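Local atomic coordinates of Cow rumen GH26 endo-mannanase (Metagenome, PDB entry 6UEH), a protein that probably hydrolyses internal beta-1,4-mannosidic linkages of mannans such as galactomannan, as a ruminal family 26 endo-mannanase. Residues A[237-242]-A[287-292]; A[77-82]-A[117-122]. All blocks are in the same frame, centred on the assembly; numbering follows the deposited sequence.

Interaction 1. Residues A[237-242]-A[287-292]. With ACT (acetate ion), chain D.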
ATOM      1  N   ALA A 237       8.875  11.876  -4.922  1.00 12.85           N
ATOM      2  CA  ALA A 237       8.714  13.036  -4.054  1.00 13.86           C
ATOM      3  C   ALA A 237       7.291  13.214  -3.542  1.00 15.16           C
ATOM      4  O   ALA A 237       6.319  13.069  -4.289  1.00 14.54           O
ATOM      5  CB  ALA A 237       9.167  14.295  -4.777  1.00 14.05           C
ATOM      6  N   SER A 238       7.183  13.529  -2.255  1.00 15.00           N
ATOM      7  CA  SER A 238       5.912  13.908  -1.658  1.00 16.09           C
ATOM      8  C   SER A 238       5.833  15.430  -1.573  1.00 14.97           C
ATOM      9  O   SER A 238       6.740  16.131  -2.027  1.00 15.28           O
ATOM     10  CB  SER A 238       5.746  13.267  -0.275  1.00 17.11           C
ATOM     11  OG  SER A 238       6.928  13.393   0.500  1.00 17.12           O
ATOM     12  N   TRP A 239       4.756  15.942  -0.990  1.00 14.50           N
ATOM     13  CA  TRP A 239       4.516  17.380  -0.967  1.00 15.64           C
ATOM     14  C   TRP A 239       3.752  17.777   0.296  1.00 16.53           C
ATOM     15  O   TRP A 239       2.536  17.945   0.263  1.00 17.39           O
ATOM     16  CB  TRP A 239       3.740  17.799  -2.222  1.00 15.89           C
ATOM     17  CG  TRP A 239       3.535  19.275  -2.398  1.00 16.53           C
ATOM     18  CD1 TRP A 239       4.383  20.280  -2.023  1.00 17.64           C
ATOM     19  CD2 TRP A 239       2.401  19.913  -3.001  1.00 18.04           C
ATOM     20  NE1 TRP A 239       3.845  21.502  -2.357  1.00 18.06           N
ATOM     21  CE2 TRP A 239       2.628  21.303  -2.956  1.00 19.15           C
ATOM     22  CE3 TRP A 239       1.213  19.441  -3.572  1.00 18.22           C
ATOM     23  CZ2 TRP A 239       1.711  22.228  -3.461  1.00 19.53           C
ATOM     24  CZ3 TRP A 239       0.305  20.359  -4.075  1.00 19.51           C
ATOM     25  CH2 TRP A 239       0.560  21.736  -4.015  1.00 19.86           C
ATOM     26  N   HIS A 240       4.471  17.913   1.408  1.00 17.49           N
ATOM     27  CA  HIS A 240       3.856  18.280   2.684  1.00 19.09           C
ATOM     28  C   HIS A 240       3.473  19.759   2.728  1.00 19.57           C
ATOM     29  O   HIS A 240       3.946  20.503   3.591  1.00 19.87           O
ATOM     30  CB  HIS A 240       4.796  17.962   3.853  1.00 19.16           C
ATOM     31  CG  HIS A 240       4.870  16.508   4.199  1.00 20.30           C
ATOM     32  ND1 HIS A 240       5.599  15.601   3.460  1.00 19.56           N
ATOM     33  CD2 HIS A 240       4.309  15.804   5.211  1.00 22.08           C
ATOM     34  CE1 HIS A 240       5.484  14.401   4.002  1.00 21.28           C
ATOM     35  NE2 HIS A 240       4.705  14.496   5.065  1.00 22.87           N
ATOM     36  N   ILE A 241       2.608  20.177   1.809  1.00 17.95           N
ATOM     37  CA  ILE A 241       2.224  21.581   1.719  1.00 16.80           C
ATOM     38  C   ILE A 241       1.354  21.995   2.909  1.00 18.46           C
ATOM     39  O   ILE A 241       0.294  21.416   3.161  1.00 16.84           O
ATOM     40  CB  ILE A 241       1.492  21.882   0.381  1.00 17.68           C
ATOM     41  CG1 ILE A 241       1.027  23.341   0.335  1.00 17.19           C
ATOM     42  CG2 ILE A 241       0.332  20.915   0.144  1.00 17.55           C
ATOM     43  CD1 ILE A 241       2.165  24.347   0.346  1.00 16.43           C
ATOM     44  N   ASN A 242       1.829  22.991   3.651  1.00 18.88           N
ATOM     45  CA  ASN A 242       1.124  23.485   4.829  1.00 20.45           C
ATOM     46  C   ASN A 242       0.077  24.543   4.499  1.00 20.92           C
ATOM     47  O   ASN A 242       0.120  25.175   3.445  1.00 17.74           O
ATOM     48  CB  ASN A 242       2.116  24.072   5.842  1.00 21.64           C
ATOM     49  CG  ASN A 242       2.912  23.008   6.576  1.00 22.51           C
ATOM     50  OD1 ASN A 242       3.316  21.998   5.997  1.00 21.63           O
ATOM     51  ND2 ASN A 242       3.136  23.232   7.866  1.00 20.45           N
ATOM     52  N   GLU A 287      -1.725  29.345  -5.418  1.00 18.93           N
ATOM     53  CA  GLU A 287      -0.380  29.886  -5.232  1.00 21.84           C
ATOM     54  C   GLU A 287       0.609  28.781  -4.884  1.00 17.90           C
ATOM     55  O   GLU A 287       1.734  28.764  -5.382  1.00 17.63           O
ATOM     56  CB  GLU A 287      -0.362  30.957  -4.139  1.00 25.20           C
ATOM     57  CG  GLU A 287      -0.999  32.275  -4.531  1.00 29.95           C
ATOM     58  CD  GLU A 287      -0.717  33.371  -3.519  1.00 34.39           C
ATOM     59  OE1 GLU A 287       0.219  33.199  -2.708  1.00 35.62           O
ATOM     60  OE2 GLU A 287      -1.425  34.399  -3.532  1.00 36.68           O
ATOM     61  N   ALA A 288       0.185  27.858  -4.026  1.00 17.78           N
ATOM     62  CA  ALA A 288       1.029  26.731  -3.641  1.00 16.95           C
ATOM     63  C   ALA A 288       1.298  25.818  -4.835  1.00 16.75           C
ATOM     64  O   ALA A 288       2.417  25.342  -5.027  1.00 16.38           O
ATOM     65  CB  ALA A 288       0.384  25.949  -2.506  1.00 17.11           C
ATOM     66  N   ILE A 289       0.266  25.577  -5.637  1.00 15.82           N
ATOM     67  CA  ILE A 289       0.412  24.771  -6.844  1.00 15.34           C
ATOM     68  C   ILE A 289       1.372  25.445  -7.827  1.00 16.21           C
ATOM     69  O   ILE A 289       2.198  24.780  -8.455  1.00 16.38           O
ATOM     70  CB  ILE A 289      -0.950  24.526  -7.523  1.00 15.34           C
ATOM     71  CG1 ILE A 289      -1.821  23.624  -6.648  1.00 13.38           C
ATOM     72  CG2 ILE A 289      -0.772  23.892  -8.895  1.00 15.52           C
ATOM     73  CD1 ILE A 289      -3.238  23.468  -7.162  1.00 16.02           C
ATOM     74  N   LYS A 290       1.264  26.766  -7.936  1.00 17.98           N
ATOM     75  CA  LYS A 290       2.129  27.549  -8.818  1.00 18.37           C
ATOM     76  C   LYS A 290       3.599  27.389  -8.445  1.00 18.64           C
ATOM     77  O   LYS A 290       4.451  27.183  -9.313  1.00 18.23           O
ATOM     78  CB  LYS A 290       1.738  29.030  -8.777  1.00 19.23           C
ATOM     79  CG  LYS A 290       2.582  29.930  -9.682  1.00 20.24           C
ATOM     80  CD  LYS A 290       2.261  31.406  -9.469  1.00 25.09           C
ATOM     81  CE  LYS A 290       2.619  31.846  -8.054  1.00 28.76           C
ATOM     82  NZ  LYS A 290       2.430  33.312  -7.833  1.00 32.77           N
ATOM     83  N   MET A 291       3.895  27.484  -7.153  1.00 17.92           N
ATOM     84  CA  MET A 291       5.272  27.383  -6.681  1.00 18.82           C
ATOM     85  C   MET A 291       5.803  25.964  -6.841  1.00 18.66           C
ATOM     86  O   MET A 291       6.982  25.762  -7.143  1.00 17.82           O
ATOM     87  CB  MET A 291       5.375  27.835  -5.225  1.00 18.50           C
ATOM     88  CG  MET A 291       4.991  29.291  -5.026  1.00 20.03           C
ATOM     89  SD  MET A 291       5.459  29.945  -3.413  1.00 24.58           S
ATOM     90  CE  MET A 291       4.895  31.636  -3.574  1.00 22.92           C
ATOM     91  N   LEU A 292       4.926  24.984  -6.647  1.00 17.50           N
ATOM     92  CA  LEU A 292       5.266  23.592  -6.910  1.00 16.93           C
ATOM     93  C   LEU A 292       5.562  23.369  -8.390  1.00 17.52           C
ATOM     94  O   LEU A 292       6.581  22.773  -8.746  1.00 18.05           O
ATOM     95  CB  LEU A 292       4.134  22.665  -6.467  1.00 15.60           C
ATOM     96  CG  LEU A 292       4.281  21.207  -6.913  1.00 15.45           C
ATOM     97  CD1 LEU A 292       5.361  20.494  -6.101  1.00 14.54           C
ATOM     98  CD2 LEU A 292       2.947  20.474  -6.825  1.00 15.13           C
TER
HETATM   99  C   ACT D 603       4.923  11.541   6.412  1.00 27.04           C
HETATM  100  O   ACT D 603       4.490  12.611   6.894  1.00 26.89           O
HETATM  101  OXT ACT D 603       4.692  11.355   5.197  1.00 25.18           O
HETATM  102  CH3 ACT D 603       5.679  10.547   7.242  1.00 27.65           C
HETATM  103  O   HOH W   1       4.054  24.602  -2.944  1.00 18.57           O
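The indole of Trp239 reaches from the end of a barrel strand into a hollow on helix 280-301, walled by Ala288, Ile289 and Leu292, in the (beta/alpha)8 TIM barrel of the family 26 glycoside hydrolases. Residues 237-242 carry the parallel strand 234-238 into its following loop, and residues 287-292 are helical. With CG anti to the backbone N (chi1 -174°), the indole extends toward the helix and is packed on two opposite faces. Over one face lies Leu292, whose CD2 stands 3.6 Å from the centroid of the six-membered ring of Trp239 and only 4° off its normal, a CH-pi contact. The other face is covered from within its own segment by Ile241, with CB near the rim. Ile289 meets the edge instead: its CG1 is 4.0 Å from Trp239 CH2, near the ring plane, and the two side chains cross at about a right angle. A second point of packing on the helix is made by Ile241, whose CD1 lies 3.7 Å from the methyl CB of Ala288. Leu344 of helix 334-351 also touches Trp239, and the ring of Trp285 meets the indole as well.

Next to Trp239, the chain bends through an inverse gamma turn centred on His240, whose ring departs from the helix. His240 NE2 donates to O of an acetate, probably from the crystallisation liquor, at 2.6 Å with an N-H...O angle of 161°, and His312 binds the same ion; His240 ND1 is hydrogen-bonded to Asp206. No direct hydrogen bond joins the two segments, but one water does: it accepts from Trp239 NE1 at 3.2 Å, in the indole plane, and donates to Ala288 O at 2.8 Å.

Interaction 2. Residues A[77-82]-A[117-122]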
ATOM      1  N   LEU A  77     -19.192 -11.884   8.708  1.00 19.35           N
ATOM      2  CA  LEU A  77     -17.752 -12.084   8.821  1.00 19.22           C
ATOM      3  C   LEU A  77     -17.408 -13.537   9.150  1.00 17.20           C
ATOM      4  O   LEU A  77     -18.033 -14.154  10.009  1.00 15.99           O
ATOM      5  CB  LEU A  77     -17.167 -11.157   9.891  1.00 22.23           C
ATOM      6  CG  LEU A  77     -15.644 -11.188  10.040  1.00 23.79           C
ATOM      7  CD1 LEU A  77     -14.979 -10.554   8.827  1.00 24.44           C
ATOM      8  CD2 LEU A  77     -15.200 -10.503  11.326  1.00 25.58           C
ATOM      9  N   GLN A  78     -16.422 -14.080   8.446  1.00 17.16           N
ATOM     10  CA  GLN A  78     -15.922 -15.416   8.736  1.00 18.16           C
ATOM     11  C   GLN A  78     -14.408 -15.363   8.875  1.00 19.57           C
ATOM     12  O   GLN A  78     -13.769 -14.414   8.418  1.00 20.62           O
ATOM     13  CB  GLN A  78     -16.327 -16.406   7.642  1.00 17.75           C
ATOM     14  CG  GLN A  78     -17.827 -16.537   7.446  1.00 18.29           C
ATOM     15  CD  GLN A  78     -18.537 -17.042   8.683  1.00 18.47           C
ATOM     16  OE1 GLN A  78     -18.032 -17.912   9.392  1.00 19.35           O
ATOM     17  NE2 GLN A  78     -19.717 -16.492   8.951  1.00 18.09           N
ATOM     18  N   THR A  79     -13.835 -16.384   9.500  1.00 17.80           N
ATOM     19  CA  THR A  79     -12.401 -16.399   9.749  1.00 17.59           C
ATOM     20  C   THR A  79     -11.761 -17.729   9.381  1.00 16.30           C
ATOM     21  O   THR A  79     -12.098 -18.769   9.948  1.00 15.69           O
ATOM     22  CB  THR A  79     -12.090 -16.088  11.224  1.00 18.17           C
ATOM     23  OG1 THR A  79     -12.505 -14.751  11.528  1.00 18.87           O
ATOM     24  CG2 THR A  79     -10.597 -16.225  11.498  1.00 18.82           C
ATOM     25  N   ILE A  80     -10.844 -17.692   8.422  1.00 16.27           N
ATOM     26  CA  ILE A  80     -10.017 -18.854   8.136  1.00 16.95           C
ATOM     27  C   ILE A  80      -8.678 -18.648   8.832  1.00 18.00           C
ATOM     28  O   ILE A  80      -8.185 -17.524   8.938  1.00 18.12           O
ATOM     29  CB  ILE A  80      -9.829 -19.091   6.615  1.00 15.01           C
ATOM     30  CG1 ILE A  80      -9.125 -20.432   6.364  1.00 14.68           C
ATOM     31  CG2 ILE A  80      -9.087 -17.926   5.958  1.00 14.81           C
ATOM     32  CD1 ILE A  80      -9.100 -20.852   4.910  1.00 13.86           C
ATOM     33  N   SER A  81      -8.108 -19.734   9.338  1.00 17.05           N
ATOM     34  CA  SER A  81      -6.914 -19.639  10.154  1.00 17.84           C
ATOM     35  C   SER A  81      -5.905 -20.713   9.787  1.00 17.82           C
ATOM     36  O   SER A  81      -6.257 -21.882   9.629  1.00 16.50           O
ATOM     37  CB  SER A  81      -7.283 -19.740  11.636  1.00 19.63           C
ATOM     38  OG  SER A  81      -6.137 -19.671  12.462  1.00 23.58           O
ATOM     39  N   VAL A  82      -4.650 -20.306   9.634  1.00 18.36           N
ATOM     40  CA  VAL A  82      -3.568 -21.252   9.417  1.00 17.38           C
ATOM     41  C   VAL A  82      -2.670 -21.242  10.642  1.00 18.35           C
ATOM     42  O   VAL A  82      -1.957 -20.267  10.894  1.00 17.94           O
ATOM     43  CB  VAL A  82      -2.750 -20.923   8.161  1.00 17.38           C
ATOM     44  CG1 VAL A  82      -1.596 -21.903   8.016  1.00 18.02           C
ATOM     45  CG2 VAL A  82      -3.643 -20.960   6.930  1.00 15.93           C
ATOM     46  N   LYS A 117     -12.796 -20.538  12.208  1.00 15.07           N
ATOM     47  CA  LYS A 117     -13.109 -20.162  13.579  1.00 16.67           C
ATOM     48  C   LYS A 117     -14.478 -19.497  13.663  1.00 17.60           C
ATOM     49  O   LYS A 117     -14.947 -18.907  12.688  1.00 17.07           O
ATOM     50  CB  LYS A 117     -12.023 -19.235  14.136  1.00 19.48           C
ATOM     51  CG  LYS A 117     -10.646 -19.885  14.220  1.00 21.76           C
ATOM     52  CD  LYS A 117      -9.622 -18.955  14.858  1.00 24.13           C
ATOM     53  CE  LYS A 117      -8.295 -19.666  15.091  1.00 25.49           C
ATOM     54  NZ  LYS A 117      -7.290 -18.781  15.753  1.00 26.67           N
ATOM     55  N   PRO A 118     -15.134 -19.606  14.830  1.00 16.91           N
ATOM     56  CA  PRO A 118     -16.442 -18.974  15.045  1.00 16.45           C
ATOM     57  C   PRO A 118     -16.341 -17.460  15.189  1.00 17.29           C
ATOM     58  O   PRO A 118     -16.808 -16.896  16.180  1.00 16.76           O
ATOM     59  CB  PRO A 118     -16.926 -19.614  16.348  1.00 17.57           C
ATOM     60  CG  PRO A 118     -15.675 -19.996  17.061  1.00 18.09           C
ATOM     61  CD  PRO A 118     -14.730 -20.433  15.981  1.00 17.37           C
ATOM     62  N   ILE A 119     -15.719 -16.813  14.209  1.00 16.03           N
ATOM     63  CA  ILE A 119     -15.630 -15.360  14.168  1.00 17.48           C
ATOM     64  C   ILE A 119     -16.048 -14.884  12.779  1.00 18.30           C
ATOM     65  O   ILE A 119     -15.193 -14.675  11.917  1.00 17.81           O
ATOM     66  CB  ILE A 119     -14.196 -14.861  14.479  1.00 18.72           C
ATOM     67  CG1 ILE A 119     -13.632 -15.565  15.714  1.00 21.28           C
ATOM     68  CG2 ILE A 119     -14.175 -13.347  14.659  1.00 19.42           C
ATOM     69  CD1 ILE A 119     -12.180 -15.228  16.000  1.00 23.28           C
ATOM     70  N   TYR A 120     -17.353 -14.720  12.555  1.00 18.21           N
ATOM     71  CA  TYR A 120     -18.370 -14.876  13.594  1.00 19.67           C
ATOM     72  C   TYR A 120     -19.187 -16.166  13.470  1.00 17.09           C
ATOM     73  O   TYR A 120     -20.228 -16.309  14.109  1.00 15.32           O
ATOM     74  CB  TYR A 120     -19.321 -13.675  13.577  1.00 23.66           C
ATOM     75  CG  TYR A 120     -18.651 -12.357  13.895  1.00 29.37           C
ATOM     76  CD1 TYR A 120     -17.670 -12.274  14.872  1.00 31.53           C
ATOM     77  CD2 TYR A 120     -19.000 -11.197  13.216  1.00 32.52           C
ATOM     78  CE1 TYR A 120     -17.056 -11.073  15.167  1.00 35.02           C
ATOM     79  CE2 TYR A 120     -18.394  -9.991  13.503  1.00 35.68           C
ATOM     80  CZ  TYR A 120     -17.421  -9.936  14.479  1.00 37.48           C
ATOM     81  OH  TYR A 120     -16.812  -8.735  14.768  1.00 41.42           O
ATOM     82  N   GLY A 121     -18.720 -17.099  12.650  1.00 15.12           N
ATOM     83  CA  GLY A 121     -19.376 -18.389  12.524  1.00 14.81           C
ATOM     84  C   GLY A 121     -20.787 -18.339  11.960  1.00 15.85           C
ATOM     85  O   GLY A 121     -21.152 -17.399  11.255  1.00 17.09           O
ATOM     86  N   TYR A 122     -21.574 -19.362  12.288  1.00 14.59           N
ATOM     87  CA  TYR A 122     -22.933 -19.540  11.772  1.00 14.76           C
ATOM     88  C   TYR A 122     -22.967 -19.443  10.251  1.00 15.23           C
ATOM     89  O   TYR A 122     -23.664 -18.611   9.662  1.00 15.00           O
ATOM     90  CB  TYR A 122     -23.886 -18.553  12.441  1.00 16.31           C
ATOM     91  CG  TYR A 122     -24.024 -18.877  13.910  1.00 16.29           C
ATOM     92  CD1 TYR A 122     -24.907 -19.857  14.344  1.00 16.47           C
ATOM     93  CD2 TYR A 122     -23.228 -18.248  14.857  1.00 16.69           C
ATOM     94  CE1 TYR A 122     -25.020 -20.174  15.685  1.00 15.40           C
ATOM     95  CE2 TYR A 122     -23.330 -18.560  16.200  1.00 17.27           C
ATOM     96  CZ  TYR A 122     -24.227 -19.524  16.608  1.00 17.12           C
ATOM     97  OH  TYR A 122     -24.332 -19.835  17.942  1.00 19.01           O
TER
HETATM   98  O   HOH W   2     -15.656 -18.599  10.028  1.00 27.59           O
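Leu77, Gln78 and Thr79 of strand 76-82 are tied by four direct hydrogen bonds to Lys117, Ile119, Tyr120 and Gly121, where strand 110-117 leaves the sheet of a CBM6-type beta-sandwich domain. Two join backbone to backbone. Lys117 N donates to Thr79 O at 3.0 Å, and Tyr120 N to Leu77 O at 2.7 Å; the latter is nearly straight at the hydrogen (175°), although the donor sits well above the carbonyl plane. Between them the chain departs from regular pairing through an inverse gamma turn at Pro118 and a cis peptide before Tyr120.

Side chains supply the other two. Thr79 OG1 lies beside its backbone N (chi1 -65°) and donates to Ile119 O at 2.7 Å, in the carbonyl plane and on a lone pair. Gln78 starts away from the loop, but a bend at chi2 (-61°) brings its amide back, so that NE2 reaches Gly121 O at 2.9 Å with the acceptor in the amide plane. A water makes three further bonds, donating to Gln78 OE1 and Lys117 O and accepting from Thr79 N; it thus bridges the strand and the loop where direct pairing lapses.

Apolar contact centres on Leu77, whose CD2 makes a CH-pi contact over one face of the Tyr120 ring, 4.1 Å from its centroid, while CB approaches CD2 of that ring. Further along, the extended Lys117 passes Ser81, with its CE 3.4 Å from Ser81 OG; both polar ends bind Asp86, Lys117 by a salt bridge and Ser81 by a hydrogen bond.

In the four-stranded antiparallel sheet, strand 76-82 lies between 110-117 and 85-94. Arg76 binds the loop carbonyls of Tyr120 and Gly121, just before strand 123-132 begins in the other sheet.

Overall arrangement
Interactions 1 and 2 belong to different modules and do not touch: their centres are 46 Å apart, their nearest atoms about 32 Å, and they lie on opposite sides of the chain's centre. Along the chain the CBM6 contact comes first and the barrel contact follows. The barrel contact joins a strand's end to an outer helix through buried apolar side chains and one bridging water; the other relies mainly on hydrogen bonds. Residues 237-242 lie at the C-terminal end of a barrel strand, where TIM-barrel glycosidases have their active site, so the acetate between His240 and His312 probably marks the neighbourhood of the substrate cleft. Another acetate lies about 6 Å from the Leu77 side chain. The calcium ligands Glu13, Glu15, Ser37, Gly40 and Asp126 share the CBM6 range with interaction 2.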